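Local coordinates for hypothetical protein AQ_328 (Aquifex aeolicus, PDB 1R4V) that is of unknown function but adopts a histone-type all-helical fold and may take part in protein heterodimerization, at residues 77-82 against 125-130; 39-44 against 151-156; 61-66 against 84-89; 91-96 against 139-144; 66-71 against 119-124. All blocks are in the same frame, centred on the assembly; numbering follows the deposited sequence. Where two conformers were deposited one is given.

Contact 1: 77-82 against 125-130; sequences DFIALA and EDLKSE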
# COMPACT_ATOMS: atom_id res chain seq x y z
N ASP A 77 -19.69 -16.13 -2.56
CA ASP A 77 -19.70 -15.60 -3.91
C ASP A 77 -19.05 -14.21 -3.98
O ASP A 77 -19.27 -13.47 -4.93
CB ASP A 77 -21.13 -15.60 -4.43
CG ASP A 77 -21.20 -15.59 -5.95
OD1 ASP A 77 -20.14 -15.76 -6.60
OD2 ASP A 77 -22.28 -15.42 -6.58
N PHE A 78 -18.24 -13.86 -2.99
CA PHE A 78 -17.55 -12.58 -2.89
C PHE A 78 -16.24 -12.86 -2.15
O PHE A 78 -16.12 -13.85 -1.43
CB PHE A 78 -18.36 -11.51 -2.13
CG PHE A 78 -18.65 -11.89 -0.72
CD1 PHE A 78 -17.74 -11.57 0.29
CD2 PHE A 78 -19.79 -12.61 -0.41
CE1 PHE A 78 -17.98 -11.96 1.58
CE2 PHE A 78 -20.03 -12.99 0.88
CZ PHE A 78 -19.14 -12.66 1.87
N ILE A 79 -15.25 -11.99 -2.32
CA ILE A 79 -14.02 -12.10 -1.56
C ILE A 79 -14.12 -11.35 -0.25
O ILE A 79 -14.49 -10.18 -0.23
CB ILE A 79 -12.88 -11.53 -2.40
CG1 ILE A 79 -12.75 -12.38 -3.68
CG2 ILE A 79 -11.56 -11.56 -1.59
CD1 ILE A 79 -12.11 -11.64 -4.77
N ALA A 80 -13.79 -12.03 0.83
CA ALA A 80 -13.71 -11.49 2.18
C ALA A 80 -12.24 -11.28 2.56
O ALA A 80 -11.33 -11.83 1.93
CB ALA A 80 -14.32 -12.43 3.17
N LEU A 81 -12.04 -10.51 3.62
CA LEU A 81 -10.70 -10.28 4.16
C LEU A 81 -9.96 -11.58 4.46
O LEU A 81 -8.77 -11.69 4.15
CB LEU A 81 -10.76 -9.40 5.42
CG LEU A 81 -9.44 -9.05 6.10
CD1 LEU A 81 -8.60 -8.24 5.16
CD2 LEU A 81 -9.66 -8.27 7.39
N ALA A 82 -10.68 -12.55 5.05
CA ALA A 82 -10.16 -13.88 5.40
C ALA A 82 -9.61 -14.66 4.21
O ALA A 82 -8.83 -15.60 4.40
CB ALA A 82 -11.25 -14.72 6.02
N GLU A 125 -18.36 -5.78 0.42
CA GLU A 125 -18.28 -4.41 0.90
C GLU A 125 -17.52 -4.27 2.23
O GLU A 125 -16.83 -3.26 2.45
CB GLU A 125 -19.66 -3.75 0.95
CG GLU A 125 -20.15 -3.27 -0.41
CD GLU A 125 -19.29 -2.16 -1.03
OE1 GLU A 125 -18.94 -1.16 -0.35
OE2 GLU A 125 -18.96 -2.28 -2.23
N ASP A 126 -17.61 -5.25 3.12
CA ASP A 126 -16.87 -5.17 4.38
C ASP A 126 -15.36 -5.22 4.12
O ASP A 126 -14.59 -4.56 4.80
CB ASP A 126 -17.30 -6.24 5.36
CG ASP A 126 -18.68 -5.99 5.96
OD1 ASP A 126 -19.29 -4.90 5.82
OD2 ASP A 126 -19.25 -6.89 6.63
N LEU A 127 -14.91 -5.98 3.12
CA LEU A 127 -13.51 -5.97 2.75
C LEU A 127 -13.16 -4.59 2.14
O LEU A 127 -12.12 -4.00 2.46
CB LEU A 127 -13.18 -7.10 1.80
CG LEU A 127 -11.79 -7.06 1.15
CD1 LEU A 127 -10.65 -6.88 2.15
CD2 LEU A 127 -11.55 -8.32 0.37
N LYS A 128 -13.99 -4.09 1.23
CA LYS A 128 -13.77 -2.78 0.60
C LYS A 128 -13.53 -1.72 1.65
O LYS A 128 -12.64 -0.87 1.51
CB LYS A 128 -14.92 -2.40 -0.31
CG LYS A 128 -14.75 -2.90 -1.74
CD LYS A 128 -13.97 -1.87 -2.58
CE LYS A 128 -14.83 -0.69 -3.02
NZ LYS A 128 -14.06 0.61 -3.15
N SER A 129 -14.31 -1.78 2.73
CA SER A 129 -14.14 -0.88 3.87
C SER A 129 -12.80 -0.99 4.57
O SER A 129 -12.42 -0.07 5.27
CB SER A 129 -15.23 -1.14 4.91
OG SER A 129 -16.48 -0.79 4.34
N GLU A 130 -12.08 -2.11 4.42
CA GLU A 130 -10.74 -2.28 5.00
C GLU A 130 -9.61 -1.84 4.09
O GLU A 130 -8.46 -1.95 4.51
CB GLU A 130 -10.48 -3.75 5.35
CG GLU A 130 -11.17 -4.23 6.61
CD GLU A 130 -10.80 -3.41 7.84
OE1 GLU A 130 -9.58 -3.24 8.12
OE2 GLU A 130 -11.74 -2.93 8.54

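Contact 2: 39-44 against 151-156; sequences ELDIDL and GERKPS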
# COMPACT_ATOMS: atom_id res chain seq x y z
N GLU A 39 7.89 12.05 10.11
CA GLU A 39 7.79 10.90 11.01
C GLU A 39 8.68 9.70 10.65
O GLU A 39 9.07 8.95 11.55
CB GLU A 39 6.32 10.45 11.15
CG GLU A 39 5.38 11.53 11.68
CD GLU A 39 5.72 12.05 13.08
OE1 GLU A 39 6.17 11.27 13.95
OE2 GLU A 39 5.52 13.27 13.33
N LEU A 40 8.99 9.50 9.37
CA LEU A 40 9.77 8.34 8.92
C LEU A 40 11.17 8.64 8.39
O LEU A 40 11.89 7.70 8.09
CB LEU A 40 8.98 7.59 7.83
CG LEU A 40 7.57 7.14 8.20
CD1 LEU A 40 6.81 6.46 7.04
CD2 LEU A 40 7.63 6.22 9.39
N ASP A 41 11.57 9.91 8.29
CA ASP A 41 12.87 10.36 7.80
C ASP A 41 13.13 9.98 6.35
O ASP A 41 14.26 9.62 5.99
CB ASP A 41 14.03 9.85 8.69
CG ASP A 41 13.98 10.40 10.12
OD1 ASP A 41 14.08 9.59 11.07
OD2 ASP A 41 13.84 11.63 10.39
N ILE A 42 12.10 10.05 5.51
CA ILE A 42 12.22 9.74 4.10
C ILE A 42 11.72 10.95 3.34
O ILE A 42 10.58 11.36 3.48
CB ILE A 42 11.40 8.51 3.68
CG1 ILE A 42 11.91 7.23 4.35
CG2 ILE A 42 11.41 8.42 2.16
CD1 ILE A 42 10.89 6.12 4.38
N ASP A 43 12.60 11.51 2.51
CA ASP A 43 12.29 12.66 1.70
C ASP A 43 11.84 12.18 0.32
O ASP A 43 12.63 11.75 -0.50
CB ASP A 43 13.54 13.53 1.65
CG ASP A 43 13.36 14.81 0.84
OD1 ASP A 43 12.25 15.09 0.35
OD2 ASP A 43 14.31 15.63 0.64
N LEU A 44 10.54 12.28 0.05
CA LEU A 44 9.95 11.92 -1.24
C LEU A 44 9.80 13.12 -2.17
O LEU A 44 9.71 14.25 -1.70
CB LEU A 44 8.55 11.34 -1.01
CG LEU A 44 8.34 10.13 -0.10
CD1 LEU A 44 6.85 9.90 0.18
CD2 LEU A 44 8.98 8.91 -0.75
N GLY A 151 19.75 3.25 1.43
CA GLY A 151 20.92 4.01 1.91
C GLY A 151 20.89 5.51 1.69
O GLY A 151 21.88 6.21 1.92
N GLU A 152 19.74 6.01 1.26
CA GLU A 152 19.52 7.40 0.88
C GLU A 152 18.31 7.95 1.66
O GLU A 152 17.22 7.39 1.57
CB GLU A 152 19.22 7.46 -0.62
CG GLU A 152 20.40 7.08 -1.52
CD GLU A 152 20.05 6.62 -2.94
OE1 GLU A 152 18.91 6.81 -3.41
OE2 GLU A 152 20.97 6.05 -3.59
N ARG A 153 18.47 9.02 2.44
CA ARG A 153 17.33 9.70 3.05
C ARG A 153 16.35 10.21 1.98
O ARG A 153 15.14 10.23 2.21
CB ARG A 153 17.83 10.87 3.89
CG ARG A 153 16.73 11.67 4.53
CD ARG A 153 17.17 12.94 5.24
NE ARG A 153 15.99 13.77 5.50
CZ ARG A 153 15.16 13.62 6.53
NH1 ARG A 153 15.35 12.67 7.45
NH2 ARG A 153 14.12 14.45 6.64
N LYS A 154 16.89 10.64 0.84
CA LYS A 154 16.11 11.07 -0.31
C LYS A 154 16.32 10.05 -1.43
O LYS A 154 17.23 10.20 -2.23
CB LYS A 154 16.55 12.48 -0.77
CG LYS A 154 15.70 13.01 -1.92
CD LYS A 154 16.07 14.44 -2.28
CE LYS A 154 15.35 14.85 -3.56
NZ LYS A 154 15.54 16.31 -3.84
N PRO A 155 15.51 9.00 -1.51
CA PRO A 155 15.76 7.97 -2.51
C PRO A 155 15.70 8.46 -3.95
O PRO A 155 14.86 9.26 -4.32
CB PRO A 155 14.68 6.91 -2.24
CG PRO A 155 13.88 7.38 -1.08
CD PRO A 155 14.39 8.68 -0.62
N SER A 156 16.63 7.96 -4.76
CA SER A 156 16.61 8.19 -6.19
C SER A 156 15.56 7.34 -6.87
O SER A 156 15.00 6.43 -6.27
CB SER A 156 17.99 7.82 -6.74
OG SER A 156 18.26 6.42 -6.59
O HOH W 1 12.73 10.69 -3.17

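Contact 3: 61-66 against 84-89; sequences GKLFYG and LNITKA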
# COMPACT_ATOMS: atom_id res chain seq x y z
N GLY A 61 -2.59 -5.86 -5.44
CA GLY A 61 -3.10 -6.84 -6.39
C GLY A 61 -2.65 -8.25 -6.06
O GLY A 61 -3.42 -9.20 -6.18
N LYS A 62 -1.39 -8.40 -5.65
CA LYS A 62 -0.81 -9.69 -5.21
C LYS A 62 -1.48 -10.29 -3.98
O LYS A 62 -1.49 -11.51 -3.80
CB LYS A 62 0.69 -9.58 -5.00
CG LYS A 62 1.41 -9.49 -6.31
CD LYS A 62 2.93 -9.52 -6.15
CE LYS A 62 3.51 -10.83 -6.66
NZ LYS A 62 5.00 -10.88 -6.58
N LEU A 63 -2.11 -9.45 -3.16
CA LEU A 63 -2.86 -9.97 -2.04
C LEU A 63 -4.07 -10.79 -2.45
O LEU A 63 -4.59 -11.56 -1.64
CB LEU A 63 -3.29 -8.85 -1.09
CG LEU A 63 -2.16 -8.03 -0.46
CD1 LEU A 63 -2.70 -6.89 0.36
CD2 LEU A 63 -1.22 -8.88 0.36
N PHE A 64 -4.53 -10.64 -3.68
CA PHE A 64 -5.64 -11.42 -4.21
C PHE A 64 -5.24 -12.80 -4.76
O PHE A 64 -6.08 -13.57 -5.22
CB PHE A 64 -6.44 -10.57 -5.21
CG PHE A 64 -7.24 -9.50 -4.54
CD1 PHE A 64 -6.64 -8.31 -4.13
CD2 PHE A 64 -8.60 -9.68 -4.28
CE1 PHE A 64 -7.37 -7.33 -3.48
CE2 PHE A 64 -9.31 -8.69 -3.63
CZ PHE A 64 -8.71 -7.52 -3.24
N TYR A 65 -3.95 -13.15 -4.73
CA TYR A 65 -3.52 -14.51 -5.06
C TYR A 65 -4.20 -15.53 -4.16
O TYR A 65 -4.16 -15.44 -2.92
CB TYR A 65 -1.99 -14.65 -4.90
CG TYR A 65 -1.48 -16.06 -5.10
CD1 TYR A 65 -1.29 -16.58 -6.38
CD2 TYR A 65 -1.18 -16.88 -4.00
CE1 TYR A 65 -0.82 -17.91 -6.57
CE2 TYR A 65 -0.70 -18.19 -4.17
CZ TYR A 65 -0.54 -18.70 -5.45
OH TYR A 65 -0.04 -20.00 -5.57
N GLY A 66 -4.85 -16.49 -4.78
CA GLY A 66 -5.59 -17.53 -4.08
C GLY A 66 -6.94 -17.13 -3.52
O GLY A 66 -7.66 -18.01 -3.04
N LEU A 84 -7.89 -13.22 1.63
CA LEU A 84 -6.71 -12.59 1.05
C LEU A 84 -5.41 -13.26 1.48
O LEU A 84 -5.36 -13.98 2.49
CB LEU A 84 -6.64 -11.11 1.39
CG LEU A 84 -7.77 -10.22 0.86
CD1 LEU A 84 -7.41 -8.77 1.10
CD2 LEU A 84 -8.07 -10.44 -0.61
N ASN A 85 -4.37 -13.02 0.68
CA ASN A 85 -3.05 -13.57 0.89
C ASN A 85 -2.23 -12.69 1.85
O ASN A 85 -1.03 -12.55 1.64
CB ASN A 85 -2.38 -13.73 -0.48
CG ASN A 85 -1.38 -14.86 -0.54
OD1 ASN A 85 -1.69 -15.99 -0.18
ND2 ASN A 85 -0.16 -14.56 -1.00
N ILE A 86 -2.81 -12.11 2.91
CA ILE A 86 -2.08 -11.29 3.86
C ILE A 86 -1.32 -12.19 4.86
O ILE A 86 -1.92 -13.07 5.46
CB ILE A 86 -3.04 -10.32 4.59
CG1 ILE A 86 -3.67 -9.35 3.58
CG2 ILE A 86 -2.34 -9.55 5.70
CD1 ILE A 86 -4.81 -8.52 4.14
N THR A 87 -0.01 -11.94 4.99
CA THR A 87 0.92 -12.60 5.92
C THR A 87 0.97 -11.89 7.25
O THR A 87 0.55 -10.74 7.33
CB THR A 87 2.42 -12.52 5.41
OG1 THR A 87 2.84 -11.15 5.23
CG2 THR A 87 2.58 -13.18 4.07
N LYS A 88 1.52 -12.57 8.26
CA LYS A 88 1.73 -12.03 9.60
C LYS A 88 2.53 -10.75 9.58
O LYS A 88 2.22 -9.84 10.34
CB LYS A 88 2.40 -13.06 10.52
CG LYS A 88 1.43 -14.07 11.11
CD LYS A 88 0.69 -13.49 12.34
CE LYS A 88 -0.71 -14.08 12.47
NZ LYS A 88 -1.61 -13.48 13.51
N ALA A 89 3.55 -10.67 8.74
CA ALA A 89 4.37 -9.48 8.66
C ALA A 89 3.54 -8.29 8.21
O ALA A 89 3.62 -7.23 8.81
CB ALA A 89 5.57 -9.68 7.71
O HOH W 2 0.57 -11.93 -1.84

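Contact 4: 91-96 against 139-144; sequences EEHIKN and LLMHAD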
# COMPACT_ATOMS: atom_id res chain seq x y z
N GLU A 91 0.20 -8.03 8.38
CA GLU A 91 -0.77 -7.82 9.46
C GLU A 91 -0.23 -6.90 10.55
O GLU A 91 -0.97 -6.06 11.06
CB GLU A 91 -1.20 -9.14 10.12
CG GLU A 91 -2.40 -9.79 9.47
CD GLU A 91 -2.49 -11.28 9.76
OE1 GLU A 91 -2.80 -12.06 8.81
OE2 GLU A 91 -2.25 -11.68 10.94
N GLU A 92 1.04 -7.04 10.90
CA GLU A 92 1.69 -6.18 11.88
C GLU A 92 1.77 -4.73 11.40
O GLU A 92 1.45 -3.81 12.16
CB GLU A 92 3.08 -6.73 12.23
CG GLU A 92 3.70 -6.04 13.43
CD GLU A 92 5.08 -6.54 13.83
OE1 GLU A 92 5.40 -7.74 13.61
OE2 GLU A 92 5.86 -5.71 14.38
N HIS A 93 2.19 -4.51 10.15
CA HIS A 93 2.15 -3.18 9.55
C HIS A 93 0.75 -2.57 9.50
O HIS A 93 0.59 -1.38 9.76
CB HIS A 93 2.79 -3.22 8.16
CG HIS A 93 4.27 -3.30 8.21
ND1 HIS A 93 4.98 -4.37 7.71
CD2 HIS A 93 5.18 -2.45 8.73
CE1 HIS A 93 6.27 -4.16 7.91
NE2 HIS A 93 6.42 -3.01 8.54
N ILE A 94 -0.26 -3.37 9.18
CA ILE A 94 -1.64 -2.91 9.15
C ILE A 94 -2.07 -2.47 10.55
O ILE A 94 -2.66 -1.39 10.72
CB ILE A 94 -2.58 -3.99 8.56
CG1 ILE A 94 -2.27 -4.22 7.09
CG2 ILE A 94 -4.06 -3.60 8.68
CD1 ILE A 94 -3.02 -5.37 6.49
N LYS A 95 -1.79 -3.29 11.55
CA LYS A 95 -2.09 -2.92 12.93
C LYS A 95 -1.38 -1.65 13.38
O LYS A 95 -2.00 -0.81 14.05
CB LYS A 95 -1.74 -4.06 13.88
CG LYS A 95 -2.72 -5.21 13.85
CD LYS A 95 -2.28 -6.33 14.80
CE LYS A 95 -2.87 -7.70 14.42
NZ LYS A 95 -4.32 -7.62 14.10
N ASN A 96 -0.10 -1.51 13.04
CA ASN A 96 0.65 -0.29 13.37
C ASN A 96 0.04 0.92 12.68
O ASN A 96 -0.01 1.99 13.27
CB ASN A 96 2.13 -0.34 12.98
CG ASN A 96 2.94 -1.36 13.76
OD1 ASN A 96 2.53 -1.85 14.82
ND2 ASN A 96 4.11 -1.69 13.23
N LEU A 139 1.92 0.98 2.85
CA LEU A 139 2.74 2.18 2.85
C LEU A 139 3.81 2.12 3.94
O LEU A 139 4.98 2.42 3.66
CB LEU A 139 1.87 3.43 2.96
CG LEU A 139 1.18 3.85 1.67
CD1 LEU A 139 0.06 4.81 2.07
CD2 LEU A 139 2.14 4.52 0.70
N LEU A 140 3.44 1.69 5.14
CA LEU A 140 4.40 1.58 6.24
C LEU A 140 5.41 0.52 5.98
O LEU A 140 6.58 0.71 6.30
CB LEU A 140 3.74 1.24 7.57
CG LEU A 140 2.84 2.36 8.11
CD1 LEU A 140 2.37 1.92 9.48
CD2 LEU A 140 3.54 3.71 8.15
N MSE A 141 4.96 -0.61 5.42
CA MSE A 141 5.90 -1.63 4.98
C MSE A 141 6.93 -1.14 3.97
O MSE A 141 8.13 -1.39 4.15
CB MSE A 141 5.16 -2.84 4.44
CG MSE A 141 6.15 -3.87 4.04
SE MSE A 141 6.39 -3.90 2.06
CE MSE A 141 7.46 -5.57 1.97
N HIS A 142 6.49 -0.44 2.94
CA HIS A 142 7.39 0.17 1.98
C HIS A 142 8.35 1.17 2.63
O HIS A 142 9.51 1.19 2.26
CB HIS A 142 6.65 0.87 0.84
CG HIS A 142 6.15 -0.06 -0.20
ND1 HIS A 142 5.08 -0.90 -0.00
CD2 HIS A 142 6.57 -0.28 -1.47
CE1 HIS A 142 4.85 -1.60 -1.11
NE2 HIS A 142 5.75 -1.24 -2.01
N ALA A 143 7.90 1.97 3.58
CA ALA A 143 8.81 2.89 4.28
C ALA A 143 9.93 2.11 4.99
O ALA A 143 11.08 2.54 4.98
CB ALA A 143 8.02 3.76 5.27
N ASP A 144 9.59 0.98 5.58
CA ASP A 144 10.52 0.11 6.30
C ASP A 144 11.57 -0.40 5.31
O ASP A 144 12.76 -0.35 5.58
CB ASP A 144 9.78 -1.04 6.98
CG ASP A 144 10.70 -1.91 7.86
OD1 ASP A 144 11.49 -1.36 8.66
OD2 ASP A 144 10.68 -3.16 7.84

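Contact 5: 66-71 against 119-124; sequences GAEQRA and VEMNVG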
# COMPACT_ATOMS: atom_id res chain seq x y z
N GLY A 66 -4.85 -16.49 -4.78
CA GLY A 66 -5.59 -17.53 -4.08
C GLY A 66 -6.94 -17.13 -3.52
O GLY A 66 -7.66 -18.01 -3.04
N ALA A 67 -7.32 -15.86 -3.63
CA ALA A 67 -8.52 -15.37 -2.95
C ALA A 67 -9.85 -15.93 -3.48
O ALA A 67 -10.74 -16.26 -2.71
CB ALA A 67 -8.57 -13.87 -2.89
N GLU A 68 -10.01 -16.03 -4.79
CA GLU A 68 -11.23 -16.62 -5.33
C GLU A 68 -11.40 -18.07 -4.91
O GLU A 68 -12.51 -18.46 -4.58
CB GLU A 68 -11.27 -16.49 -6.85
CG GLU A 68 -11.44 -15.05 -7.28
CD GLU A 68 -11.50 -14.88 -8.80
OE1 GLU A 68 -12.42 -14.22 -9.30
OE2 GLU A 68 -10.61 -15.39 -9.51
N GLN A 69 -10.31 -18.84 -4.90
CA GLN A 69 -10.40 -20.23 -4.47
C GLN A 69 -10.79 -20.35 -3.02
O GLN A 69 -11.65 -21.18 -2.70
CB GLN A 69 -9.07 -20.96 -4.67
CG GLN A 69 -9.11 -22.37 -4.22
CD GLN A 69 -10.01 -23.22 -5.06
OE1 GLN A 69 -9.52 -23.80 -6.02
NE2 GLN A 69 -11.29 -23.35 -4.68
N ARG A 70 -10.17 -19.54 -2.15
CA ARG A 70 -10.46 -19.60 -0.73
C ARG A 70 -11.93 -19.21 -0.54
O ARG A 70 -12.62 -19.85 0.25
CB ARG A 70 -9.54 -18.68 0.06
CG ARG A 70 -8.08 -19.07 -0.03
CD ARG A 70 -7.19 -18.22 0.88
NE ARG A 70 -5.79 -18.42 0.53
CZ ARG A 70 -5.05 -17.58 -0.17
NH1 ARG A 70 -5.49 -16.42 -0.63
NH2 ARG A 70 -3.82 -17.96 -0.43
N ALA A 71 -12.39 -18.19 -1.24
CA ALA A 71 -13.79 -17.75 -1.13
C ALA A 71 -14.73 -18.88 -1.54
O ALA A 71 -15.68 -19.18 -0.81
CB ALA A 71 -14.05 -16.54 -1.95
N VAL A 119 -9.38 -10.05 -10.10
CA VAL A 119 -10.30 -11.16 -9.83
C VAL A 119 -11.54 -10.86 -10.64
O VAL A 119 -11.77 -9.71 -11.02
CB VAL A 119 -10.67 -11.29 -8.33
CG1 VAL A 119 -9.46 -11.72 -7.53
CG2 VAL A 119 -11.25 -9.99 -7.76
N GLU A 120 -12.32 -11.89 -10.90
CA GLU A 120 -13.63 -11.71 -11.54
C GLU A 120 -14.74 -11.60 -10.50
O GLU A 120 -15.75 -10.93 -10.71
CB GLU A 120 -13.90 -12.84 -12.55
CG GLU A 120 -13.06 -12.69 -13.82
CD GLU A 120 -13.30 -11.36 -14.52
OE1 GLU A 120 -14.49 -10.94 -14.60
OE2 GLU A 120 -12.33 -10.71 -14.98
N MSE A 121 -14.56 -12.24 -9.35
CA MSE A 121 -15.58 -12.19 -8.31
C MSE A 121 -15.74 -10.84 -7.65
O MSE A 121 -14.81 -10.05 -7.58
CB MSE A 121 -15.28 -13.19 -7.20
CG MSE A 121 -15.35 -14.62 -7.62
SE MSE A 121 -14.93 -15.84 -6.10
CE MSE A 121 -15.46 -14.80 -4.80
N ASN A 122 -16.93 -10.63 -7.13
CA ASN A 122 -17.32 -9.51 -6.30
C ASN A 122 -16.38 -9.41 -5.10
O ASN A 122 -16.02 -10.44 -4.54
CB ASN A 122 -18.73 -9.72 -5.77
CG ASN A 122 -19.26 -8.50 -5.03
OD1 ASN A 122 -19.00 -7.38 -5.45
ND2 ASN A 122 -19.98 -8.72 -3.93
N VAL A 123 -15.97 -8.20 -4.73
CA VAL A 123 -15.22 -8.00 -3.50
C VAL A 123 -16.27 -7.55 -2.50
O VAL A 123 -17.02 -6.61 -2.74
CB VAL A 123 -14.08 -6.98 -3.61
CG1 VAL A 123 -13.41 -6.81 -2.24
CG2 VAL A 123 -13.07 -7.43 -4.65
N GLY A 124 -16.37 -8.23 -1.36
CA GLY A 124 -17.39 -7.86 -0.39
C GLY A 124 -17.25 -6.44 0.12
O GLY A 124 -16.12 -5.93 0.27

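Contact 1: 77-82 against 125-130
L127 rises from helix 125-128 and drives its isobutyl end against the backbone bend of residues 79-81. CG lies anti to the backbone N (chi1 171°), and CB already points at the facing segment, so the two methyls reach the 79-81 backbone. Its CB lies beside the peptide at the bend, 3.9 Å from I79 O, and CG then splits the chain into two methyls with different tasks. CD2 takes the I79 side: it lies 3.5 Å from I79 O and 3.7 Å from the carbonyl carbon A80 C, and it also meets the methyl I79 CG2 at 3.8 Å. The other methyl turns to L81, L127 CD1 lying 3.9 Å from L81 CD1. L81 lies nearly perpendicular to L127, whereas I79 meets it more obliquely. Leucine suits the place because its forked tip serves two neighbours at once. Further along, the aliphatic CG of E130 borders L81 CD2, while the carboxylate of E130 is engaged through OE1 with N133. The two segments meet by van der Waals packing, methyls on methyls and on backbone atoms. Around this contact, I79 is tied through its backbone to N122 and G124, forming the short parallel pairing of strands 78-79 and 122-123, and its side chain packs on L84, V119 and M121. Helix 125-128 thus lies directly after one strand and folds back against the end of the other.

Contact 2: 39-44 against 151-156
The contact of I42 and D43 with R153 and K154 is a short parallel pairing of two interhelical loops, one just after helix 29-40 and the other between helices 131-149 and 157-168, consistent with the loop-loop pairing of histone folds. One nearly straight backbone bond joins them, D43 N to R153 O at 2.9 Å (174°). A water spans the next step by donating to both D43 O and P155 O. R153 runs extended, carrying its guanidinium to D41: D41 C lies over one face, while D41 OD2 meets NH1 in plane at the edge. That salt bridge is long and weak, OD2 to NH1 being 3.5 Å. K154 runs alongside D43, its methylenes lining the carboxylate, CD 3.6 Å from D43 OD2. Proline suits position 155, having no N-H to leave unbonded while its ring CD rests on I42 CG2. The D43 side chain is about 6 Å from a bound zinc ion, so the local charges of lysine, arginine and metal would probably favour its carboxylate form.

Contact 3: 61-66 against 84-89
Two torsions set N85 and F64 in place: N85 CG stands roughly anti to its backbone N (chi1 -151°), sending the amide toward Y65, while F64 CG is anti to its carbonyl carbon (chi1 -73°), bringing one ring face against L84. Between them the backbone is joined by a short bond, N85 N to L63 O at 2.7 Å, lying in the carbonyl plane. The N85 CB fits against L63 O and against Y65 O, 3.5 Å away. Its amide lies alongside the tyrosine with the two planes 70° apart, OD1 meeting the ring edge in plane. ND2 donates to a water, 2.9 Å away, and that water makes a weak further bond to K62 O. OD1 has a weak bond from R70. Without the amide, as with an alanine here, the water would be likely to lose the ND2 donor and R70 a weak acceptor. Asparagine suits this place because its amide both donates, to the water, and accepts, from R70. On the apolar side, L84 CD2 makes a CH-pi contact over one F64 face, 3.8 Å from the centroid, and L63 CD2 touches I86 CG1 at 4.1 Å. The loop after helix 46-62 and the one leading into helix 88-98 are thus sewn together. I134 of helix 131-149 covers L63 and L84, Y131 of the same helix meets F64, and I79 of strand 78-79 packs on F64 and L84.

Contact 4: 91-96 against 139-144
H93 of helix 91-96 lays its imidazole flat against the backbone of selenomethionine M141, and this CH-pi contact carries the packing. A chi1 of -75° carries the ring toward helix 139-144, and a chi2 of 117° turns a face to M141. M141 CA sits 3.8 Å from the ring centroid, almost exactly over the centre. ND1 lies 3.6 Å from M141 CB. NE2 points to the D144 side, 4.2 Å from D144 CB, but the carboxylate belongs to a salt bridge of OD1 with K148. A flat ring suits this place because its face can lie directly on the M141 CA. Beside M141, L140 CD1 comes 3.8 Å from H93 O and reaches on to the next turn, where N96 CB is 4.2 Å from it; N96 OD1 has a weak bond to K99. The short segments' axes pass 9.1 Å apart at 110°, a steep crossing. Behind helix 131-149, L139 and H142 pack on helix 46-62, A143 on helix 29-40, and H142 also on helix 157-168, so this crossing brings helix 88-98 to the outer side of that long central helix.

Contact 5: 66-71 against 119-124
E68 OE1 accepts two successive backbone N-H groups, those of E120 at 2.8 Å and M121 at 2.9 Å. The two bonds are unlike. M121 N comes nearly in line with the C-O bond at an N-H...O angle of 158°, while E120 N approaches from above the carboxylate plane and is more bent, at 138°. The chain of E68 is extended beyond CG, which carries the carboxylate from helix 67-73 across to the loop. A glutamate is apt because its long side chain reaches the loop and one carboxylate oxygen can accept from two successive N-H groups. V119 CB also touches E68 OE1 (3.5 Å), while the stem is covered by V119 CG1, 3.9 Å from E68 CG, and by the selenium of M121, a selenomethionine, 3.8 Å from E68 CG. E68 and M121 pass head to tail, and the M121 chain, bent at chi3, brings CE to 3.6 Å from A71 CB. Replacing E68 by a valine would probably strand the N-H groups of E120 and M121 without this acceptor and open a gap beside M121. The glutamate thus pins the loop just before strand 122-123, which pairs in parallel with strand 78-79, consistent with the short parallel loop pairings of histone folds.

How the contacts relate
Contacts 1, 3 and 5 gather at one end of the chain, their centres 9 to 13 Å apart, whereas contact 2 lies at the other end, 34 Å from contact 1 and 36 Å from contact 5. Contact 4, 16 Å from contact 2 and 14 Å from contact 3, stands between. Contacts 1 and 5 share the two-stranded parallel sheet of strands 78-79 and 122-123; contacts 3 and 4 both use helix 88-98, and A143 of contact 4 packs on L40 and I42 of contact 2. Along the chain contact 2 closes a loop that encloses all the others, while contacts 1, 3 and 5 interleave, consistent with histone-type repeats interlocked in one compact chain.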